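Local coordinates for ionotropic glutamate receptor bacterial homologue (PDB 2PYY), which binds L-glutamate in the cleft of its two-lobed ligand-binding core, probably to gate the channel of a bacterial ionotropic glutamate receptor, at residues L5-R10 with I40-I45; V62-A67 with I188-N193; P13-S18 with G25-L30. All blocks are in the same frame, centred on the assembly; numbering follows the deposited sequence.

Contact 1: residues L5-R10 with I40-I45; sequences LLVATR and IESKLI. With GLU (glutamic acid), chain E.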
loop_
_atom_site.group_PDB
_atom_site.type_symbol
_atom_site.label_atom_id
_atom_site.label_comp_id
_atom_site.label_asym_id
_atom_site.label_seq_id
_atom_site.Cartn_x
_atom_site.Cartn_y
_atom_site.Cartn_z
ATOM N N LEU B 5 18.805 -8.231 -18.939
ATOM C CA LEU B 5 17.739 -7.407 -18.371
ATOM C C LEU B 5 18.233 -6.315 -17.442
ATOM O O LEU B 5 19.180 -6.500 -16.667
ATOM C CB LEU B 5 16.714 -8.263 -17.609
ATOM C CG LEU B 5 15.770 -9.171 -18.405
ATOM C CD1 LEU B 5 14.888 -9.953 -17.431
ATOM C CD2 LEU B 5 14.900 -8.335 -19.335
ATOM N N LEU B 6 17.580 -5.163 -17.545
ATOM C CA LEU B 6 17.890 -4.011 -16.718
ATOM C C LEU B 6 17.015 -4.132 -15.482
ATOM O O LEU B 6 15.788 -4.116 -15.575
ATOM C CB LEU B 6 17.588 -2.720 -17.486
ATOM C CG LEU B 6 18.764 -2.170 -18.317
ATOM C CD1 LEU B 6 19.486 -3.286 -19.031
ATOM C CD2 LEU B 6 18.250 -1.125 -19.301
ATOM N N VAL B 7 17.645 -4.285 -14.324
ATOM C CA VAL B 7 16.893 -4.431 -13.086
ATOM C C VAL B 7 17.131 -3.243 -12.146
ATOM O O VAL B 7 18.266 -2.963 -11.776
ATOM C CB VAL B 7 17.280 -5.752 -12.384
ATOM C CG1 VAL B 7 16.504 -5.904 -11.083
ATOM C CG2 VAL B 7 16.991 -6.930 -13.316
ATOM N N ALA B 8 16.062 -2.531 -11.796
ATOM C CA ALA B 8 16.178 -1.391 -10.901
ATOM C C ALA B 8 16.311 -1.891 -9.473
ATOM O O ALA B 8 15.634 -2.842 -9.078
ATOM C CB ALA B 8 14.954 -0.498 -11.018
ATOM N N THR B 9 17.200 -1.265 -8.709
ATOM C CA THR B 9 17.366 -1.625 -7.314
ATOM C C THR B 9 17.397 -0.328 -6.513
ATOM O O THR B 9 17.604 0.745 -7.069
ATOM C CB THR B 9 18.672 -2.425 -7.052
ATOM O OG1 THR B 9 19.824 -1.578 -7.185
ATOM C CG2 THR B 9 18.775 -3.590 -8.022
ATOM N N ARG B 10 17.177 -0.442 -5.213
ATOM C CA ARG B 10 17.187 0.696 -4.319
ATOM C C ARG B 10 17.885 0.180 -3.062
ATOM O O ARG B 10 17.584 -0.908 -2.562
ATOM C CB ARG B 10 15.745 1.137 -4.039
ATOM C CG ARG B 10 15.596 2.325 -3.111
ATOM C CD ARG B 10 15.246 1.849 -1.716
ATOM N NE ARG B 10 15.306 2.914 -0.725
ATOM C CZ ARG B 10 14.563 4.016 -0.748
ATOM N NH1 ARG B 10 13.681 4.211 -1.721
ATOM N NH2 ARG B 10 14.713 4.940 0.194
ATOM N N ILE B 40 18.326 -16.180 -17.044
ATOM C CA ILE B 40 18.405 -14.781 -17.393
ATOM C C ILE B 40 19.618 -14.118 -16.736
ATOM O O ILE B 40 19.993 -14.447 -15.609
ATOM C CB ILE B 40 17.070 -14.071 -17.013
ATOM C CG1 ILE B 40 17.265 -12.564 -16.921
ATOM C CG2 ILE B 40 16.533 -14.638 -15.711
ATOM C CD1 ILE B 40 17.771 -12.081 -15.588
ATOM N N GLU B 41 20.250 -13.210 -17.471
ATOM C CA GLU B 41 21.405 -12.471 -16.978
ATOM C C GLU B 41 20.909 -11.035 -16.821
ATOM O O GLU B 41 20.080 -10.581 -17.604
ATOM C CB GLU B 41 22.556 -12.566 -17.990
ATOM C CG GLU B 41 23.108 -14.000 -18.159
ATOM C CD GLU B 41 24.238 -14.118 -19.182
ATOM O OE1 GLU B 41 24.716 -15.264 -19.415
ATOM O OE2 GLU B 41 24.647 -13.078 -19.752
ATOM N N SER B 42 21.396 -10.320 -15.815
ATOM C CA SER B 42 20.907 -8.970 -15.600
ATOM C C SER B 42 21.933 -7.933 -15.161
ATOM O O SER B 42 23.025 -8.263 -14.688
ATOM C CB SER B 42 19.762 -9.012 -14.579
ATOM O OG SER B 42 20.159 -9.693 -13.400
ATOM N N LYS B 43 21.556 -6.668 -15.327
ATOM C CA LYS B 43 22.398 -5.546 -14.932
ATOM C C LYS B 43 21.581 -4.677 -13.978
ATOM O O LYS B 43 20.514 -4.177 -14.332
ATOM C CB LYS B 43 22.820 -4.735 -16.153
ATOM C CG LYS B 43 23.786 -3.608 -15.825
ATOM C CD LYS B 43 24.367 -2.970 -17.078
ATOM C CE LYS B 43 25.424 -1.937 -16.723
ATOM N NZ LYS B 43 24.852 -0.823 -15.919
ATOM N N LEU B 44 22.095 -4.505 -12.767
ATOM C CA LEU B 44 21.406 -3.734 -11.743
ATOM C C LEU B 44 21.642 -2.228 -11.825
ATOM O O LEU B 44 22.784 -1.771 -11.851
ATOM C CB LEU B 44 21.808 -4.259 -10.363
ATOM C CG LEU B 44 21.702 -5.772 -10.149
ATOM C CD1 LEU B 44 21.900 -6.050 -8.666
ATOM C CD2 LEU B 44 20.336 -6.303 -10.614
ATOM N N ILE B 45 20.546 -1.475 -11.861
ATOM C CA ILE B 45 20.590 -0.021 -11.930
ATOM C C ILE B 45 20.032 0.580 -10.639
ATOM O O ILE B 45 18.872 0.346 -10.288
ATOM C CB ILE B 45 19.756 0.491 -13.109
ATOM C CG1 ILE B 45 20.208 -0.211 -14.396
ATOM C CG2 ILE B 45 19.924 2.010 -13.242
ATOM C CD1 ILE B 45 19.349 0.145 -15.606
HETATM N N GLU E . 8.625 -0.703 1.605
HETATM C CA GLU E . 8.670 0.766 1.345
HETATM C C GLU E . 7.863 1.094 0.093
HETATM O O GLU E . 7.727 0.195 -0.764
HETATM C CB GLU E . 10.116 1.223 1.147
HETATM C CG GLU E . 10.277 2.732 0.996
HETATM C CD GLU E . 11.701 3.146 0.647
HETATM O OE1 GLU E . 12.001 4.356 0.708
HETATM O OE2 GLU E . 12.514 2.260 0.306
HETATM O OXT GLU E . 7.382 2.240 -0.024
#
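Leu6 lies over the tip of Ile45, its CG 3.6 Å from Ile45 CD1, the two side chains crossing obliquely on the sheet face that also carries Ala8 and Lys43. On the other face Val7 and Leu44 run alongside each other and point the same way; Leu44 CD2 sits 3.6 Å from Val7 CB, while the Thr9 side chain crosses Leu44 at about a right angle, its CG2 against Leu44 CB. At the start of the pair Leu5 CD1 meets Ile40 CG1 at 3.6 Å. Strands 5-10 and 42-47 are parallel neighbours in a three-stranded sheet, joined by a beta-alpha-beta crossover through helix 26-38. Leu5 and Val7 each turn N and O toward 40-45: Leu5 N bonds Glu41 O, Lys43 N bonds Leu5 O at 2.7 Å, Val7 N bonds Lys43 O almost straight at 2.9 Å, and Ile45 N bonds Val7 O. Thr9 N bonds Ile45 O, and Thr9 pairs further with Tyr47. Ser42 OG turns to Trp31 NE1 of the crossover helix. Arg10, with CG anti to the backbone N and a bend at chi2 (-100°), brings one guanidinium face to the ligand carboxylate, NH2 2.8 Å from OE1, though the fine geometry there is doubtful.

Contact 2: residues V62-A67 with I188-N193; sequences VNLGIA and IILPNN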
loop_
_atom_site.group_PDB
_atom_site.type_symbol
_atom_site.label_atom_id
_atom_site.label_comp_id
_atom_site.label_asym_id
_atom_site.label_seq_id
_atom_site.Cartn_x
_atom_site.Cartn_y
_atom_site.Cartn_z
ATOM N N VAL B 62 13.737 0.335 -17.461
ATOM C CA VAL B 62 14.212 -0.915 -16.869
ATOM C C VAL B 62 13.132 -1.959 -17.090
ATOM O O VAL B 62 11.980 -1.614 -17.369
ATOM C CB VAL B 62 14.460 -0.809 -15.339
ATOM C CG1 VAL B 62 15.618 0.117 -15.060
ATOM C CG2 VAL B 62 13.197 -0.336 -14.636
ATOM N N ASN B 63 13.484 -3.230 -16.938
ATOM C CA ASN B 63 12.516 -4.294 -17.160
ATOM C C ASN B 63 11.737 -4.713 -15.925
ATOM O O ASN B 63 10.670 -5.312 -16.037
ATOM C CB ASN B 63 13.232 -5.500 -17.765
ATOM C CG ASN B 63 13.955 -5.151 -19.052
ATOM O OD1 ASN B 63 13.325 -4.915 -20.095
ATOM N ND2 ASN B 63 15.282 -5.094 -18.985
ATOM N N LEU B 64 12.266 -4.387 -14.751
ATOM C CA LEU B 64 11.619 -4.745 -13.493
ATOM C C LEU B 64 12.464 -4.149 -12.370
ATOM O O LEU B 64 13.537 -3.613 -12.614
ATOM C CB LEU B 64 11.569 -6.267 -13.346
ATOM C CG LEU B 64 12.988 -6.831 -13.242
ATOM C CD1 LEU B 64 13.338 -7.012 -11.781
ATOM C CD2 LEU B 64 13.094 -8.139 -13.978
ATOM N N GLY B 65 11.985 -4.250 -11.138
ATOM C CA GLY B 65 12.727 -3.695 -10.022
ATOM C C GLY B 65 12.526 -4.516 -8.764
ATOM O O GLY B 65 11.485 -5.143 -8.585
ATOM N N ILE B 66 13.522 -4.524 -7.892
ATOM C CA ILE B 66 13.422 -5.282 -6.657
ATOM C C ILE B 66 14.237 -4.567 -5.588
ATOM O O ILE B 66 15.277 -3.965 -5.875
ATOM C CB ILE B 66 13.960 -6.726 -6.835
ATOM C CG1 ILE B 66 13.811 -7.498 -5.527
ATOM C CG2 ILE B 66 15.437 -6.683 -7.230
ATOM C CD1 ILE B 66 14.215 -8.976 -5.613
ATOM N N ALA B 67 13.751 -4.633 -4.359
ATOM C CA ALA B 67 14.408 -4.020 -3.205
ATOM C C ALA B 67 13.538 -4.401 -2.013
ATOM O O ALA B 67 13.425 -5.579 -1.663
ATOM C CB ALA B 67 14.463 -2.504 -3.370
ATOM N N ILE B 188 8.426 -8.189 -6.468
ATOM C CA ILE B 188 9.250 -7.676 -7.558
ATOM C C ILE B 188 8.224 -6.891 -8.376
ATOM O O ILE B 188 7.132 -7.404 -8.664
ATOM C CB ILE B 188 9.880 -8.852 -8.376
ATOM C CG1 ILE B 188 10.967 -9.527 -7.522
ATOM C CG2 ILE B 188 10.493 -8.343 -9.691
ATOM C CD1 ILE B 188 11.480 -10.892 -8.061
ATOM N N ILE B 189 8.527 -5.634 -8.691
ATOM C CA ILE B 189 7.582 -4.824 -9.456
ATOM C C ILE B 189 7.945 -4.955 -10.929
ATOM O O ILE B 189 9.123 -4.916 -11.289
ATOM C CB ILE B 189 7.609 -3.330 -8.974
ATOM C CG1 ILE B 189 6.409 -2.561 -9.535
ATOM C CG2 ILE B 189 8.937 -2.675 -9.361
ATOM C CD1 ILE B 189 6.111 -1.262 -8.792
ATOM N N LEU B 190 6.921 -5.114 -11.761
ATOM C CA LEU B 190 7.101 -5.311 -13.190
ATOM C C LEU B 190 6.106 -4.470 -13.959
ATOM O O LEU B 190 5.097 -4.037 -13.405
ATOM C CB LEU B 190 6.821 -6.779 -13.530
ATOM C CG LEU B 190 7.496 -7.833 -12.670
ATOM C CD1 LEU B 190 6.517 -8.942 -12.318
ATOM C CD2 LEU B 190 8.695 -8.362 -13.408
ATOM N N PRO B 191 6.381 -4.226 -15.249
ATOM C CA PRO B 191 5.440 -3.437 -16.043
ATOM C C PRO B 191 4.254 -4.352 -16.361
ATOM O O PRO B 191 4.381 -5.571 -16.281
ATOM C CB PRO B 191 6.254 -3.080 -17.284
ATOM C CG PRO B 191 7.218 -4.225 -17.404
ATOM C CD PRO B 191 7.638 -4.455 -15.981
ATOM N N ASN B 192 3.107 -3.771 -16.693
ATOM C CA ASN B 192 1.941 -4.584 -17.026
ATOM C C ASN B 192 2.243 -5.509 -18.191
ATOM O O ASN B 192 3.029 -5.159 -19.068
ATOM C CB ASN B 192 0.757 -3.712 -17.426
ATOM C CG ASN B 192 0.178 -2.950 -16.260
ATOM O OD1 ASN B 192 0.064 -3.475 -15.145
ATOM N ND2 ASN B 192 -0.202 -1.700 -16.509
ATOM N N ASN B 193 1.619 -6.682 -18.198
ATOM C CA ASN B 193 1.799 -7.644 -19.281
ATOM C C ASN B 193 3.233 -8.115 -19.457
ATOM O O ASN B 193 3.613 -8.562 -20.539
ATOM C CB ASN B 193 1.328 -7.031 -20.603
ATOM C CG ASN B 193 -0.136 -6.670 -20.585
ATOM O OD1 ASN B 193 -0.550 -5.683 -21.200
ATOM N ND2 ASN B 193 -0.934 -7.471 -19.891
#
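Ile188 holds CG1 beside its backbone N and CG2 opposite that nitrogen (chi1 -71°), and this splits its two branches between different partners. CG1 reaches Ile66, whose own CG1 stands opposite the backbone N (chi1 -179°) in an extended chain that brings CD1 to 3.8 Å from Ile188 CG1. The CG2 branch turns the other way along 62-67 and touches Leu64 CD1, also at 3.8 Å, so that Ile188 packs against both of these side chains at once. Leu64 in turn meets Leu190, whose CD2 comes to 3.6 Å from Leu64 CB. Beside these apolar groups, Gly65 and Ile189 form a single antiparallel bridge of the hydrogen-bonded type. Gly65 N donates to Ile189 O at 2.9 Å, and Ile189 N returns a bond to Gly65 O at 3.0 Å; both donors lie in the plane of the carbonyl they address. Ile189 CG2 is 3.6 Å from Gly65 O and 3.9 Å from Gly65 N, packing against the backbone where Gly65 brings no side chain of its own. Past the bridge, Pro191 CD rests 3.2 Å from Asn63 O. The bridge ties the edge of the three-stranded parallel sheet to the end of strand 175-190, which belongs to the six-stranded mixed sheet. Strand 5-10 flanks 64-66 on its other side, Trp31 of helix 26-38 touches Leu64, Ile66 and Ile188, and Ile200 of helix 197-209 covers Ile188 and Leu190. Ile189 packs instead on Leu53 and Ile54 of helix 50-58.

Contact 3: residues P13-S18 with G25-L30; sequences PPFVLS and GFSIDL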
loop_
_atom_site.group_PDB
_atom_site.type_symbol
_atom_site.label_atom_id
_atom_site.label_comp_id
_atom_site.label_asym_id
_atom_site.label_seq_id
_atom_site.Cartn_x
_atom_site.Cartn_y
_atom_site.Cartn_z
ATOM N N PRO B 13 19.269 -1.631 3.429
ATOM C CA PRO B 13 19.692 -2.805 4.196
ATOM C C PRO B 13 18.638 -3.292 5.175
ATOM O O PRO B 13 17.851 -2.506 5.700
ATOM C CB PRO B 13 20.981 -2.334 4.874
ATOM C CG PRO B 13 20.789 -0.859 5.011
ATOM C CD PRO B 13 20.164 -0.490 3.673
ATOM N N PRO B 14 18.612 -4.607 5.442
ATOM C CA PRO B 14 19.510 -5.626 4.885
ATOM C C PRO B 14 19.044 -6.262 3.571
ATOM O O PRO B 14 19.540 -7.327 3.190
ATOM C CB PRO B 14 19.580 -6.650 6.008
ATOM C CG PRO B 14 18.163 -6.653 6.494
ATOM C CD PRO B 14 17.779 -5.180 6.518
ATOM N N PHE B 15 18.083 -5.639 2.891
ATOM C CA PHE B 15 17.606 -6.181 1.615
ATOM C C PHE B 15 18.595 -5.881 0.486
ATOM O O PHE B 15 18.934 -6.761 -0.301
ATOM C CB PHE B 15 16.204 -5.638 1.296
ATOM C CG PHE B 15 15.182 -6.013 2.334
ATOM C CD1 PHE B 15 15.009 -5.234 3.476
ATOM C CD2 PHE B 15 14.486 -7.222 2.231
ATOM C CE1 PHE B 15 14.165 -5.660 4.508
ATOM C CE2 PHE B 15 13.644 -7.654 3.252
ATOM C CZ PHE B 15 13.483 -6.876 4.394
ATOM N N VAL B 16 19.072 -4.641 0.438
ATOM C CA VAL B 16 20.043 -4.212 -0.557
ATOM C C VAL B 16 21.108 -3.331 0.097
ATOM O O VAL B 16 20.787 -2.301 0.698
ATOM C CB VAL B 16 19.391 -3.391 -1.692
ATOM C CG1 VAL B 16 20.466 -2.924 -2.680
ATOM C CG2 VAL B 16 18.339 -4.225 -2.415
ATOM N N LEU B 17 22.368 -3.738 -0.021
ATOM C CA LEU B 17 23.491 -2.976 0.536
ATOM C C LEU B 17 24.545 -2.748 -0.538
ATOM O O LEU B 17 24.622 -3.508 -1.500
ATOM C CB LEU B 17 24.142 -3.717 1.700
ATOM C CG LEU B 17 23.275 -4.111 2.892
ATOM C CD1 LEU B 17 22.498 -5.368 2.579
ATOM C CD2 LEU B 17 24.189 -4.346 4.103
ATOM N N SER B 18 25.363 -1.714 -0.361
ATOM C CA SER B 18 26.413 -1.371 -1.320
ATOM C C SER B 18 27.706 -0.869 -0.663
ATOM O O SER B 18 27.671 0.001 0.203
ATOM C CB SER B 18 25.895 -0.294 -2.280
ATOM O OG SER B 18 26.935 0.185 -3.112
ATOM N N GLY B 25 22.827 -8.413 0.066
ATOM C CA GLY B 25 21.603 -8.337 0.832
ATOM C C GLY B 25 20.638 -9.431 0.448
ATOM O O GLY B 25 20.845 -10.162 -0.526
ATOM N N PHE B 26 19.561 -9.536 1.211
ATOM C CA PHE B 26 18.573 -10.563 0.941
ATOM C C PHE B 26 17.965 -10.483 -0.461
ATOM O O PHE B 26 17.912 -11.478 -1.174
ATOM C CB PHE B 26 17.460 -10.510 1.982
ATOM C CG PHE B 26 16.344 -11.468 1.711
ATOM C CD1 PHE B 26 16.460 -12.814 2.054
ATOM C CD2 PHE B 26 15.163 -11.016 1.131
ATOM C CE1 PHE B 26 15.400 -13.695 1.824
ATOM C CE2 PHE B 26 14.102 -11.877 0.898
ATOM C CZ PHE B 26 14.218 -13.224 1.247
ATOM N N SER B 27 17.496 -9.307 -0.866
ATOM C CA SER B 27 16.900 -9.208 -2.194
ATOM C C SER B 27 17.913 -9.422 -3.305
ATOM O O SER B 27 17.580 -10.009 -4.339
ATOM C CB SER B 27 16.207 -7.865 -2.391
ATOM O OG SER B 27 15.239 -7.664 -1.371
ATOM N N ILE B 28 19.132 -8.926 -3.111
ATOM C CA ILE B 28 20.184 -9.130 -4.101
ATOM C C ILE B 28 20.392 -10.650 -4.297
ATOM O O ILE B 28 20.448 -11.140 -5.428
ATOM C CB ILE B 28 21.531 -8.449 -3.650
ATOM C CG1 ILE B 28 21.345 -6.928 -3.589
ATOM C CG2 ILE B 28 22.652 -8.729 -4.664
ATOM C CD1 ILE B 28 20.880 -6.316 -4.911
ATOM N N ASP B 29 20.497 -11.401 -3.201
ATOM C CA ASP B 29 20.687 -12.861 -3.309
ATOM C C ASP B 29 19.472 -13.578 -3.889
ATOM O O ASP B 29 19.599 -14.511 -4.686
ATOM C CB ASP B 29 21.007 -13.488 -1.944
ATOM C CG ASP B 29 22.353 -13.046 -1.401
ATOM O OD1 ASP B 29 23.178 -12.552 -2.197
ATOM O OD2 ASP B 29 22.586 -13.205 -0.189
ATOM N N LEU B 30 18.283 -13.149 -3.478
ATOM C CA LEU B 30 17.067 -13.775 -3.987
ATOM C C LEU B 30 16.934 -13.546 -5.495
ATOM O O LEU B 30 16.662 -14.480 -6.247
ATOM C CB LEU B 30 15.830 -13.232 -3.264
ATOM C CG LEU B 30 14.506 -13.880 -3.664
ATOM C CD1 LEU B 30 14.545 -15.349 -3.306
ATOM C CD2 LEU B 30 13.354 -13.188 -2.954
#
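Phe26 N donates to Pro14 O at 3.0 Å, with the nitrogen in the plane of the carbonyl, and Ser27 N donates to Phe15 O at 3.0 Å with a more bent geometry of 131° at the hydrogen. The loop thus supplies acceptors for N-H groups of the first turn of helix 26-38, which have no earlier turn to bond to. A cis peptide precedes Pro14, and Phe15 and Val16 both face Ile12 in a classic beta bulge. Gly25, the N-cap residue, fits closely under the same carbonyls: its CA makes a C-H...O contact of 3.3 Å with Phe15 O. Its backbone angles (phi 124°) and the nearness of the Pro14 and Phe15 carbonyls both call for glycine. Apolar contacts add to this backbone join. Phe15 and Phe26 touch through their ring carbons, CD2 to CD2 at 4.0 Å, the two side chains meeting at a slant. Leu17 CD1 lies 3.6 Å from Gly25 CA, and Ile28 CD1 approaches both methyls of Val16, at 4.1 Å from CG1, with the side chains crossing at about a right angle. Phe15 carries CG beside its backbone N (chi1 -61°), which places the ring edge by Ser27 OG; that hydroxyl is hydrogen-bonded to Ala67 O, beyond strand 64-66. The Phe15 ring also meets Phe86 and Tyr186 edge-to-face, and helix 159-166 touches it through Pro160 and Val161. Phe26 shares Phe86 with Phe15, again edge-to-face, and also packs on Leu216 and Trp220 of helix 212-220.

Contacts 1 and 2 share the parallel sheet, with strand 5-10 between 42-47 and 64-66, and their centres are 10 Å apart. The pairs Leu6 O with Asn63 N, 2.8 Å apart, and Ala8 N with Leu64 O, 2.9 Å apart, are probably hydrogen-bonded. Contact 3 is nested in the chain segment that contact 1 closes; the two meet where Arg10 O lies 3.2 Å from Val16 CB, and again where Leu44 CD1 approaches Ile28 CD1 at 3.9 Å. Contacts 2 and 3 pack together through Ile66 CD1, 3.7 Å from Ser27 O. Arg10 of contact 1 lines the glutamate pocket directly; the side chains of Ile189 and Phe15 lie about 8 Å from the ligand.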